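Local coordinates for protein biliverdin reductase (PDB 5B3T) that probably reduces biliverdin to bilirubin with NADPH, as a cyanobacterial biliverdin reductase of the Gfo/Idh/MocA family, at residues A[153-167]-A[231-244]. Residues are numbered along the deposited sequence; the frame is centred on the assembly and turned at random.
Sequences VFYARYSTIMGQNPA and GLKAEVIYGKGEVF
Leu232 lays CD1 alongside Val153 CG1 and against the Phe154-Tyr155 peptide. From Lys233 to Gly241 the backbone runs parallel to 153-163, with ten N-H...O bonds, amid the mixed sheet of the C-terminal alpha/beta domain. Glu235, its CG anti to the carbonyl carbon (chi1 -54°), carries a carboxylate gripped at both oxygens: Tyr155 OH donates to OE2 (2.6 Å) from above the carboxylate plane, the ring standing 90° to it, and Arg157 NE salt-bridges OE1 (3.0 Å), weak as a hydrogen bond. A phenylalanine in place of Tyr155 would probably leave OE2 without this donor and the carboxylate freer to turn. Ile237 CG1 lies over one face of the Arg157 guanidinium, 3.8 Å from NH2. Lys240 points to the other face of the sheet, where NZ bonds Tyr238 OH and Thr172 O, its side chain about 7 Å from those of Asn84 and Trp171, which bind NADP(+), absent from this model. Beyond it Glu242 OE2 accepts Ala167 N (2.8 Å) through its anti lone pair. Phe244 CD1 meets Ile161 CG2 at 3.5 Å. Backbone bonds thus fix the register; Glu235 ties two side chains of the neighbouring strand, while Glu242 holds the loop at Ala167 and also reaches Arg218 on strand 217-228.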
ATOM      1  N   VAL A 153       6.660  23.193   5.157  1.00 19.88           N
ATOM      2  CA  VAL A 153       6.132  22.229   6.117  1.00 18.99           C
ATOM      3  C   VAL A 153       7.237  21.871   7.103  1.00 19.39           C
ATOM      4  O   VAL A 153       8.311  21.409   6.704  1.00 20.95           O
ATOM      5  CB  VAL A 153       5.599  20.980   5.403  1.00 19.24           C
ATOM      6  CG1 VAL A 153       4.926  20.044   6.398  1.00 18.26           C
ATOM      7  CG2 VAL A 153       4.637  21.377   4.293  1.00 19.16           C
ATOM      8  N   PHE A 154       6.976  22.086   8.395  1.00 18.80           N
ATOM      9  CA  PHE A 154       7.976  21.862   9.429  1.00 17.66           C
ATOM     10  C   PHE A 154       7.592  20.806  10.455  1.00 17.71           C
ATOM     11  O   PHE A 154       8.478  20.323  11.168  1.00 18.19           O
ATOM     12  CB  PHE A 154       8.287  23.174  10.171  1.00 18.44           C
ATOM     13  CG  PHE A 154       7.076  23.843  10.762  1.00 17.64           C
ATOM     14  CD1 PHE A 154       6.611  23.483  12.018  1.00 17.69           C
ATOM     15  CD2 PHE A 154       6.408  24.839  10.066  1.00 18.44           C
ATOM     16  CE1 PHE A 154       5.498  24.096  12.564  1.00 18.59           C
ATOM     17  CE2 PHE A 154       5.293  25.459  10.610  1.00 18.57           C
ATOM     18  CZ  PHE A 154       4.838  25.086  11.858  1.00 18.37           C
ATOM     19  N   TYR A 155       6.318  20.435  10.553  1.00 17.59           N
ATOM     20  CA  TYR A 155       5.881  19.475  11.557  1.00 17.58           C
ATOM     21  C   TYR A 155       4.678  18.721  11.018  1.00 17.26           C
ATOM     22  O   TYR A 155       3.698  19.340  10.593  1.00 18.16           O
ATOM     23  CB  TYR A 155       5.536  20.180  12.873  1.00 18.54           C
ATOM     24  CG  TYR A 155       5.264  19.259  14.045  1.00 18.89           C
ATOM     25  CD1 TYR A 155       6.044  18.132  14.270  1.00 19.14           C
ATOM     26  CD2 TYR A 155       4.243  19.538  14.945  1.00 20.06           C
ATOM     27  CE1 TYR A 155       5.800  17.295  15.350  1.00 19.56           C
ATOM     28  CE2 TYR A 155       3.993  18.712  16.027  1.00 20.08           C
ATOM     29  CZ  TYR A 155       4.773  17.592  16.225  1.00 21.68           C
ATOM     30  OH  TYR A 155       4.527  16.768  17.302  1.00 23.12           O
ATOM     31  N   ALA A 156       4.759  17.394  11.027  1.00 15.01           N
ATOM     32  CA  ALA A 156       3.675  16.550  10.552  1.00 16.21           C
ATOM     33  C   ALA A 156       3.509  15.372  11.498  1.00 17.39           C
ATOM     34  O   ALA A 156       4.480  14.883  12.081  1.00 16.19           O
ATOM     35  CB  ALA A 156       3.922  16.041   9.127  1.00 15.07           C
ATOM     36  N   ARG A 157       2.267  14.918  11.643  1.00 15.15           N
ATOM     37  CA  ARG A 157       1.968  13.775  12.493  1.00 16.99           C
ATOM     38  C   ARG A 157       0.939  12.896  11.802  1.00 16.27           C
ATOM     39  O   ARG A 157      -0.142  13.367  11.433  1.00 16.05           O
ATOM     40  CB  ARG A 157       1.456  14.211  13.871  1.00 16.80           C
ATOM     41  CG  ARG A 157       1.220  13.048  14.821  1.00 17.90           C
ATOM     42  CD  ARG A 157       1.015  13.521  16.247  1.00 20.47           C
ATOM     43  NE  ARG A 157       1.380  12.482  17.205  1.00 23.15           N
ATOM     44  CZ  ARG A 157       0.529  11.577  17.672  1.00 20.50           C
ATOM     45  NH1 ARG A 157      -0.734  11.597  17.272  1.00 27.23           N
ATOM     46  NH2 ARG A 157       0.936  10.659  18.537  1.00 21.10           N
ATOM     47  N   TYR A 158       1.286  11.624  11.630  1.00 13.99           N
ATOM     48  CA  TYR A 158       0.430  10.630  10.992  1.00 15.28           C
ATOM     49  C   TYR A 158       0.280   9.473  11.969  1.00 16.59           C
ATOM     50  O   TYR A 158       1.234   8.722  12.200  1.00 15.42           O
ATOM     51  CB  TYR A 158       1.032  10.179   9.656  1.00 15.60           C
ATOM     52  CG  TYR A 158       0.340   9.019   8.973  1.00 16.61           C
ATOM     53  CD1 TYR A 158      -1.039   8.858   9.036  1.00 19.28           C
ATOM     54  CD2 TYR A 158       1.072   8.098   8.235  1.00 19.30           C
ATOM     55  CE1 TYR A 158      -1.663   7.796   8.402  1.00 17.70           C
ATOM     56  CE2 TYR A 158       0.458   7.037   7.597  1.00 17.19           C
ATOM     57  CZ  TYR A 158      -0.908   6.891   7.683  1.00 17.63           C
ATOM     58  OH  TYR A 158      -1.517   5.833   7.047  1.00 19.37           O
ATOM     59  N   SER A 159      -0.906   9.338  12.557  1.00 15.61           N
ATOM     60  CA  SER A 159      -1.141   8.362  13.612  1.00 17.22           C
ATOM     61  C   SER A 159      -2.356   7.514  13.272  1.00 18.92           C
ATOM     62  O   SER A 159      -3.431   8.049  12.982  1.00 17.45           O
ATOM     63  CB  SER A 159      -1.341   9.049  14.967  1.00 19.22           C
ATOM     64  OG  SER A 159      -1.600   8.095  15.981  1.00 19.25           O
ATOM     65  N   THR A 160      -2.180   6.197  13.318  1.00 14.97           N
ATOM     66  CA  THR A 160      -3.255   5.233  13.114  1.00 16.10           C
ATOM     67  C   THR A 160      -3.286   4.317  14.329  1.00 17.06           C
ATOM     68  O   THR A 160      -2.371   3.511  14.528  1.00 16.08           O
ATOM     69  CB  THR A 160      -3.044   4.428  11.831  1.00 15.05           C
ATOM     70  OG1 THR A 160      -2.775   5.323  10.744  1.00 18.44           O
ATOM     71  CG2 THR A 160      -4.286   3.618  11.505  1.00 17.77           C
ATOM     72  N   ILE A 161      -4.327   4.443  15.147  1.00 17.17           N
ATOM     73  CA  ILE A 161      -4.520   3.588  16.313  1.00 17.29           C
ATOM     74  C   ILE A 161      -5.878   2.916  16.180  1.00 19.23           C
ATOM     75  O   ILE A 161      -6.901   3.596  16.033  1.00 17.97           O
ATOM     76  CB  ILE A 161      -4.416   4.371  17.630  1.00 18.04           C
ATOM     77  CG1 ILE A 161      -2.970   4.815  17.864  1.00 19.04           C
ATOM     78  CG2 ILE A 161      -4.906   3.519  18.790  1.00 17.66           C
ATOM     79  CD1 ILE A 161      -2.768   5.615  19.130  1.00 25.18           C
ATOM     80  N   MET A 162      -5.887   1.585  16.229  1.00 18.51           N
ATOM     81  CA  MET A 162      -7.089   0.789  15.990  1.00 20.90           C
ATOM     82  C   MET A 162      -7.242  -0.235  17.110  1.00 21.00           C
ATOM     83  O   MET A 162      -6.590  -1.282  17.096  1.00 21.20           O
ATOM     84  CB  MET A 162      -7.021   0.112  14.622  1.00 21.87           C
ATOM     85  CG  MET A 162      -8.096  -0.932  14.381  1.00 23.83           C
ATOM     86  SD  MET A 162      -9.754  -0.269  14.613  1.00 37.67           S
ATOM     87  CE  MET A 162      -9.750   1.075  13.429  1.00 29.37           C
ATOM     88  N   GLY A 163      -8.107   0.062  18.075  1.00 22.50           N
ATOM     89  CA  GLY A 163      -8.379  -0.896  19.131  1.00 21.53           C
ATOM     90  C   GLY A 163      -9.119  -2.108  18.592  1.00 21.89           C
ATOM     91  O   GLY A 163     -10.028  -1.993  17.768  1.00 22.62           O
ATOM     92  N   GLN A 164      -8.713  -3.287  19.057  1.00 20.44           N
ATOM     93  CA  GLN A 164      -9.326  -4.536  18.612  1.00 22.38           C
ATOM     94  C   GLN A 164      -9.222  -5.555  19.735  1.00 22.20           C
ATOM     95  O   GLN A 164      -8.116  -5.935  20.129  1.00 21.11           O
ATOM     96  CB  GLN A 164      -8.652  -5.061  17.342  1.00 20.70           C
ATOM     97  CG  GLN A 164      -9.154  -6.424  16.884  1.00 21.86           C
ATOM     98  CD  GLN A 164     -10.647  -6.440  16.620  1.00 24.45           C
ATOM     99  OE1 GLN A 164     -11.176  -5.573  15.924  1.00 26.14           O
ATOM    100  NE2 GLN A 164     -11.337  -7.432  17.174  1.00 25.00           N
ATOM    101  N   ASN A 165     -10.371  -5.995  20.236  1.00 21.56           N
ATOM    102  CA  ASN A 165     -10.428  -6.935  21.350  1.00 23.24           C
ATOM    103  C   ASN A 165     -11.625  -7.866  21.158  1.00 22.44           C
ATOM    104  O   ASN A 165     -12.765  -7.408  21.113  1.00 23.38           O
ATOM    105  CB  ASN A 165     -10.525  -6.177  22.680  1.00 22.20           C
ATOM    106  CG  ASN A 165     -10.303  -7.069  23.888  1.00 23.28           C
ATOM    107  OD1 ASN A 165      -9.856  -8.205  23.764  1.00 23.11           O
ATOM    108  ND2 ASN A 165     -10.609  -6.547  25.072  1.00 23.55           N
ATOM    109  N   PRO A 166     -11.371  -9.179  21.031  1.00 22.29           N
ATOM    110  CA  PRO A 166     -10.051  -9.809  21.109  1.00 22.11           C
ATOM    111  C   PRO A 166      -9.251  -9.712  19.812  1.00 21.43           C
ATOM    112  O   PRO A 166      -9.824  -9.595  18.730  1.00 21.50           O
ATOM    113  CB  PRO A 166     -10.390 -11.264  21.423  1.00 21.46           C
ATOM    114  CG  PRO A 166     -11.679 -11.480  20.712  1.00 22.29           C
ATOM    115  CD  PRO A 166     -12.438 -10.178  20.829  1.00 23.48           C
ATOM    116  N   ALA A 167      -7.933  -9.753  19.933  1.00 22.16           N
ATOM    117  CA  ALA A 167      -7.089  -9.791  18.753  1.00 22.05           C
ATOM    118  C   ALA A 167      -7.298 -11.115  18.024  1.00 22.40           C
ATOM    119  O   ALA A 167      -7.268 -12.176  18.658  1.00 21.27           O
ATOM    120  CB  ALA A 167      -5.621  -9.619  19.133  1.00 21.37           C
ATOM    121  N   GLY A 231      14.022  19.980   6.433  1.00 20.90           N
ATOM    122  CA  GLY A 231      13.742  20.450   7.774  1.00 20.68           C
ATOM    123  C   GLY A 231      12.557  19.798   8.457  1.00 19.68           C
ATOM    124  O   GLY A 231      12.403  19.956   9.676  1.00 18.16           O
ATOM    125  N   LEU A 232      11.718  19.073   7.720  1.00 19.15           N
ATOM    126  CA  LEU A 232      10.489  18.541   8.297  1.00 19.63           C
ATOM    127  C   LEU A 232      10.785  17.516   9.383  1.00 18.63           C
ATOM    128  O   LEU A 232      11.605  16.611   9.198  1.00 19.61           O
ATOM    129  CB  LEU A 232       9.622  17.907   7.210  1.00 18.51           C
ATOM    130  CG  LEU A 232       8.396  17.132   7.704  1.00 18.97           C
ATOM    131  CD1 LEU A 232       7.424  18.040   8.445  1.00 16.80           C
ATOM    132  CD2 LEU A 232       7.703  16.435   6.549  1.00 18.50           C
ATOM    133  N   LYS A 233      10.120  17.673  10.523  1.00 18.73           N
ATOM    134  CA  LYS A 233      10.085  16.660  11.569  1.00 18.96           C
ATOM    135  C   LYS A 233       8.719  15.985  11.526  1.00 19.39           C
ATOM    136  O   LYS A 233       7.689  16.654  11.670  1.00 18.36           O
ATOM    137  CB  LYS A 233      10.338  17.279  12.942  1.00 20.09           C
ATOM    138  CG  LYS A 233       9.926  16.386  14.100  1.00 22.32           C
ATOM    139  CD  LYS A 233      10.783  15.135  14.161  1.00 24.51           C
ATOM    140  CE  LYS A 233      11.073  14.754  15.597  1.00 33.23           C
ATOM    141  NZ  LYS A 233      12.421  14.148  15.765  1.00 30.84           N
ATOM    142  N   ALA A 234       8.710  14.672  11.322  1.00 17.52           N
ATOM    143  CA  ALA A 234       7.474  13.919  11.175  1.00 16.97           C
ATOM    144  C   ALA A 234       7.401  12.820  12.224  1.00 17.99           C
ATOM    145  O   ALA A 234       8.406  12.173  12.535  1.00 18.67           O
ATOM    146  CB  ALA A 234       7.356  13.310   9.774  1.00 15.72           C
ATOM    147  N   GLU A 235       6.205  12.621  12.766  1.00 15.67           N
ATOM    148  CA  GLU A 235       5.918  11.531  13.684  1.00 16.50           C
ATOM    149  C   GLU A 235       4.982  10.558  12.983  1.00 16.19           C
ATOM    150  O   GLU A 235       3.967  10.974  12.415  1.00 14.15           O
ATOM    151  CB  GLU A 235       5.285  12.056  14.976  1.00 17.92           C
ATOM    152  CG  GLU A 235       6.095  13.148  15.659  1.00 18.40           C
ATOM    153  CD  GLU A 235       5.317  13.847  16.756  1.00 19.77           C
ATOM    154  OE1 GLU A 235       4.083  13.672  16.812  1.00 19.83           O
ATOM    155  OE2 GLU A 235       5.935  14.582  17.553  1.00 19.42           O
ATOM    156  N   VAL A 236       5.333   9.275  13.001  1.00 13.37           N
ATOM    157  CA  VAL A 236       4.559   8.235  12.330  1.00 15.02           C
ATOM    158  C   VAL A 236       4.248   7.151  13.352  1.00 14.90           C
ATOM    159  O   VAL A 236       5.162   6.490  13.857  1.00 16.09           O
ATOM    160  CB  VAL A 236       5.306   7.647  11.120  1.00 14.36           C
ATOM    161  CG1 VAL A 236       4.446   6.615  10.416  1.00 13.47           C
ATOM    162  CG2 VAL A 236       5.709   8.753  10.156  1.00 13.78           C
ATOM    163  N   ILE A 237       2.964   6.967  13.650  1.00 14.70           N
ATOM    164  CA  ILE A 237       2.508   6.123  14.749  1.00 15.41           C
ATOM    165  C   ILE A 237       1.581   5.051  14.194  1.00 14.55           C
ATOM    166  O   ILE A 237       0.654   5.358  13.434  1.00 14.20           O
ATOM    167  CB  ILE A 237       1.786   6.948  15.831  1.00 16.36           C
ATOM    168  CG1 ILE A 237       2.559   8.232  16.142  1.00 16.76           C
ATOM    169  CG2 ILE A 237       1.587   6.122  17.094  1.00 16.49           C
ATOM    170  CD1 ILE A 237       3.937   8.001  16.728  1.00 17.40           C
ATOM    171  N   TYR A 238       1.821   3.799  14.581  1.00 12.83           N
ATOM    172  CA  TYR A 238       0.959   2.688  14.190  1.00 14.26           C
ATOM    173  C   TYR A 238       0.707   1.815  15.407  1.00 15.74           C
ATOM    174  O   TYR A 238       1.639   1.202  15.938  1.00 14.45           O
ATOM    175  CB  TYR A 238       1.577   1.858  13.059  1.00 14.85           C
ATOM    176  CG  TYR A 238       0.686   0.732  12.570  1.00 15.33           C
ATOM    177  CD1 TYR A 238       0.730  -0.527  13.160  1.00 16.31           C
ATOM    178  CD2 TYR A 238      -0.200   0.931  11.520  1.00 15.66           C
ATOM    179  CE1 TYR A 238      -0.086  -1.555  12.716  1.00 14.69           C
ATOM    180  CE2 TYR A 238      -1.017  -0.090  11.069  1.00 16.51           C
ATOM    181  CZ  TYR A 238      -0.955  -1.330  11.671  1.00 15.60           C
ATOM    182  OH  TYR A 238      -1.766  -2.348  11.225  1.00 16.26           O
ATOM    183  N   GLY A 239      -0.549   1.752  15.837  1.00 15.19           N
ATOM    184  CA  GLY A 239      -0.927   0.890  16.939  1.00 16.73           C
ATOM    185  C   GLY A 239      -2.236   0.171  16.689  1.00 17.20           C
ATOM    186  O   GLY A 239      -3.158   0.739  16.099  1.00 15.80           O
ATOM    187  N   LYS A 240      -2.327  -1.085  17.119  1.00 15.45           N
ATOM    188  CA  LYS A 240      -3.575  -1.826  17.031  1.00 17.76           C
ATOM    189  C   LYS A 240      -3.541  -2.950  18.053  1.00 16.44           C
ATOM    190  O   LYS A 240      -2.471  -3.390  18.481  1.00 16.78           O
ATOM    191  CB  LYS A 240      -3.818  -2.384  15.622  1.00 16.97           C
ATOM    192  CG  LYS A 240      -2.898  -3.525  15.213  1.00 18.15           C
ATOM    193  CD  LYS A 240      -3.237  -4.008  13.808  1.00 17.67           C
ATOM    194  CE  LYS A 240      -2.216  -5.007  13.298  1.00 16.40           C
ATOM    195  NZ  LYS A 240      -2.411  -5.289  11.849  1.00 16.80           N
ATOM    196  N   GLY A 241      -4.726  -3.402  18.446  1.00 17.37           N
ATOM    197  CA  GLY A 241      -4.805  -4.523  19.359  1.00 20.13           C
ATOM    198  C   GLY A 241      -5.595  -4.276  20.626  1.00 19.69           C
ATOM    199  O   GLY A 241      -6.355  -3.308  20.728  1.00 17.92           O
ATOM    200  N   GLU A 242      -5.395  -5.151  21.612  1.00 18.76           N
ATOM    201  CA  GLU A 242      -6.284  -5.231  22.764  1.00 21.29           C
ATOM    202  C   GLU A 242      -6.046  -4.135  23.798  1.00 20.55           C
ATOM    203  O   GLU A 242      -6.928  -3.894  24.628  1.00 22.76           O
ATOM    204  CB  GLU A 242      -6.143  -6.608  23.424  1.00 20.62           C
ATOM    205  CG  GLU A 242      -6.732  -7.744  22.594  1.00 20.76           C
ATOM    206  CD  GLU A 242      -6.432  -9.119  23.164  1.00 23.28           C
ATOM    207  OE1 GLU A 242      -5.858  -9.201  24.271  1.00 23.37           O
ATOM    208  OE2 GLU A 242      -6.777 -10.121  22.502  1.00 23.92           O
ATOM    209  N   VAL A 243      -4.894  -3.455  23.766  1.00 18.09           N
ATOM    210  CA  VAL A 243      -4.563  -2.491  24.813  1.00 21.38           C
ATOM    211  C   VAL A 243      -5.019  -1.072  24.495  1.00 19.72           C
ATOM    212  O   VAL A 243      -4.894  -0.188  25.354  1.00 18.95           O
ATOM    213  CB  VAL A 243      -3.046  -2.468  25.098  1.00 20.64           C
ATOM    214  CG1 VAL A 243      -2.559  -3.853  25.488  1.00 20.97           C
ATOM    215  CG2 VAL A 243      -2.283  -1.941  23.888  1.00 17.91           C
ATOM    216  N   PHE A 244      -5.545  -0.823  23.299  1.00 19.42           N
ATOM    217  CA  PHE A 244      -5.886   0.525  22.861  1.00 19.43           C
ATOM    218  C   PHE A 244      -7.371   0.777  23.085  1.00 18.88           C
ATOM    219  O   PHE A 244      -8.217   0.092  22.501  1.00 20.63           O
ATOM    220  CB  PHE A 244      -5.519   0.723  21.390  1.00 18.06           C
ATOM    221  CG  PHE A 244      -4.043   0.668  21.126  1.00 16.89           C
ATOM    222  CD1 PHE A 244      -3.249   1.784  21.330  1.00 17.38           C
ATOM    223  CD2 PHE A 244      -3.447  -0.500  20.682  1.00 16.86           C
ATOM    224  CE1 PHE A 244      -1.889   1.739  21.092  1.00 17.82           C
ATOM    225  CE2 PHE A 244      -2.084  -0.553  20.443  1.00 17.59           C
ATOM    226  CZ  PHE A 244      -1.305   0.571  20.648  1.00 16.65           C
TER
HETATM  227  O   HOH W   1      10.960  21.239  11.560  1.00 18.75           O
HETATM  228  O   HOH W   2      -0.070   5.819  10.980  1.00 18.59           O
HETATM  229  O   HOH W   3     -10.215  -3.227  24.603  1.00 24.80           O